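Local atomic coordinates of ribonucleotide monophosphatase NagD (Escherichia coli, PDB entry 2C4N), a protein that hydrolyses ribonucleoside 5'-monophosphates to nucleosides and phosphate, and probably many other phosphorylated compounds, using magnesium or another divalent metal ion. Residues 8-13 and 54-59. Numbering follows the deposited sequence.
Sequences CDIDGV and NRFATA. With MG (magnesium ion), chain B; PO4 (phosphate ion), chain D.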
loop_
_atom_site.group_PDB
_atom_site.type_symbol
_atom_site.label_atom_id
_atom_site.label_comp_id
_atom_site.label_asym_id
_atom_site.label_seq_id
_atom_site.Cartn_x
_atom_site.Cartn_y
_atom_site.Cartn_z
ATOM N N CYS A 8 19.413 22.863 11.856
ATOM C CA CYS A 8 18.202 23.124 12.608
ATOM C C CYS A 8 17.001 23.267 11.699
ATOM O O CYS A 8 16.984 24.097 10.787
ATOM C CB CYS A 8 18.359 24.390 13.455
ATOM S SG CYS A 8 16.965 24.728 14.561
ATOM N N ASP A 9 15.993 22.444 11.952
ATOM C CA ASP A 9 14.775 22.495 11.169
ATOM C C ASP A 9 14.067 23.825 11.431
ATOM O O ASP A 9 14.207 24.412 12.505
ATOM C CB ASP A 9 13.868 21.331 11.545
ATOM C CG ASP A 9 12.552 21.391 10.833
ATOM O OD1 ASP A 9 12.550 21.391 9.582
ATOM O OD2 ASP A 9 11.527 21.451 11.527
ATOM N N ILE A 10 13.298 24.294 10.458
ATOM C CA ILE A 10 12.612 25.576 10.594
ATOM C C ILE A 10 11.212 25.544 11.193
ATOM O O ILE A 10 10.997 26.006 12.313
ATOM C CB ILE A 10 12.564 26.304 9.221
ATOM C CG1 ILE A 10 13.987 26.709 8.822
ATOM C CG2 ILE A 10 11.643 27.527 9.287
ATOM C CD1 ILE A 10 14.112 27.271 7.415
ATOM N N ASP A 11 10.257 24.993 10.455
ATOM C CA ASP A 11 8.875 24.958 10.921
ATOM C C ASP A 11 8.617 24.089 12.145
ATOM O O ASP A 11 8.980 22.921 12.179
ATOM C CB ASP A 11 7.969 24.553 9.758
ATOM C CG ASP A 11 8.003 25.572 8.632
ATOM O OD1 ASP A 11 7.622 26.734 8.882
ATOM O OD2 ASP A 11 8.424 25.222 7.509
ATOM N N GLY A 12 7.987 24.679 13.158
ATOM C CA GLY A 12 7.696 23.946 14.378
ATOM C C GLY A 12 8.870 23.943 15.340
ATOM O O GLY A 12 8.792 23.371 16.425
ATOM N N VAL A 13 9.961 24.589 14.935
ATOM C CA VAL A 13 11.174 24.665 15.741
ATOM C C VAL A 13 11.604 26.122 15.943
ATOM O O VAL A 13 11.765 26.583 17.073
ATOM C CB VAL A 13 12.337 23.904 15.058
ATOM C CG1 VAL A 13 13.608 24.034 15.890
ATOM C CG2 VAL A 13 11.961 22.430 14.870
ATOM N N ASN A 54 14.081 37.163 4.809
ATOM C CA ASN A 54 13.097 38.187 4.997
ATOM C C ASN A 54 11.952 37.785 5.933
ATOM O O ASN A 54 11.529 38.534 6.750
ATOM C CB ASN A 54 12.560 38.686 3.687
ATOM C CG ASN A 54 13.589 39.407 2.881
ATOM O OD1 ASN A 54 14.619 39.717 3.384
ATOM N ND2 ASN A 54 13.291 39.665 1.641
ATOM N N ARG A 55 11.497 36.555 5.765
ATOM C CA ARG A 55 10.445 36.007 6.618
ATOM C C ARG A 55 10.918 35.998 8.072
ATOM O O ARG A 55 10.177 36.376 8.980
ATOM C CB ARG A 55 10.104 34.585 6.164
ATOM C CG ARG A 55 9.161 33.823 7.082
ATOM C CD ARG A 55 9.011 32.386 6.599
ATOM N NE ARG A 55 8.348 31.522 7.574
ATOM C CZ ARG A 55 8.380 30.195 7.522
ATOM N NH1 ARG A 55 9.040 29.590 6.542
ATOM N NH2 ARG A 55 7.769 29.472 8.449
ATOM N N PHE A 56 12.159 35.568 8.288
ATOM C CA PHE A 56 12.738 35.519 9.630
ATOM C C PHE A 56 12.907 36.923 10.208
ATOM O O PHE A 56 12.586 37.172 11.372
ATOM C CB PHE A 56 14.102 34.823 9.599
ATOM C CG PHE A 56 14.040 33.334 9.848
ATOM C CD1 PHE A 56 13.250 32.509 9.054
ATOM C CD2 PHE A 56 14.779 32.762 10.878
ATOM C CE1 PHE A 56 13.195 31.124 9.283
ATOM C CE2 PHE A 56 14.734 31.386 11.117
ATOM C CZ PHE A 56 13.938 30.565 10.315
ATOM N N ALA A 57 13.416 37.835 9.389
ATOM C CA ALA A 57 13.632 39.212 9.821
ATOM C C ALA A 57 12.305 39.886 10.165
ATOM O O ALA A 57 12.218 40.648 11.127
ATOM C CB ALA A 57 14.360 39.991 8.733
ATOM N N THR A 58 11.274 39.608 9.378
ATOM C CA THR A 58 9.954 40.181 9.625
ATOM C C THR A 58 9.464 39.704 10.991
ATOM O O THR A 58 8.750 40.421 11.699
ATOM C CB THR A 58 8.942 39.736 8.543
ATOM O OG1 THR A 58 9.361 40.223 7.262
ATOM C CG2 THR A 58 7.550 40.268 8.858
ATOM N N ALA A 59 9.865 38.490 11.358
ATOM C CA ALA A 59 9.471 37.892 12.631
ATOM C C ALA A 59 10.409 38.289 13.764
ATOM O O ALA A 59 10.243 37.851 14.901
ATOM C CB ALA A 59 9.426 36.372 12.502
HETATM MG MG MG B . 9.371 20.960 11.220
HETATM P P PO4 D . 9.927 22.027 7.741
HETATM O O1 PO4 D . 10.831 23.194 7.893
HETATM O O2 PO4 D . 10.663 20.905 7.111
HETATM O O3 PO4 D . 9.433 21.610 9.063
HETATM O O4 PO4 D . 8.772 22.410 6.888
HETATM O O HOH W 1 9.951 26.953 5.998
HETATM O O HOH W 2 9.933 18.767 10.730
HETATM O O HOH W 3 7.074 20.536 11.269
#
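Arg-55 NH2 serves two acceptors: it makes a salt bridge to Asp-11 OD1 at 2.8 Å and also donates a hydrogen bond to the backbone O of Asp-17. The carboxylate oxygen lies in the guanidinium plane and is met nearly along its C-O axis, with an N-H...O angle of 161°. The two flat groups are turned only 23° apart, and a water bridges their second branches, accepting from Arg-55 NH1 at 2.8 Å and donating to Asp-11 OD2. With CG anti to the backbone N (chi1 172°) and the chain extended from CG to NE, Arg-55 spans the gap from helix 49-58.

Asp-9 and Asp-11 belong to the DxD motif of the HAD superfamily, at the end of strand 5-9 in the parallel core sheet. Asp-9 OD2 and the Asp-11 carbonyl O each bind magnesium at 2.2 Å; phosphate O3, two waters and Asp-201 are its other ligands, and Asp-11 N donates to phosphate O1. Asp-11 is probably the acid-base residue, and Arg-55 probably orients it for proton transfer. With an alanine at Asp-11, the guanidinium would probably lose its charged mate and the bridging water its acceptor on this side. Next to this polar pair, Ile-10 CG2 meets the Phe-56 ring at its edge, 3.9 Å from CE1, while Phe-68 packs edge-to-face with the same ring and Met-15 touches both Ile-10 and Phe-56.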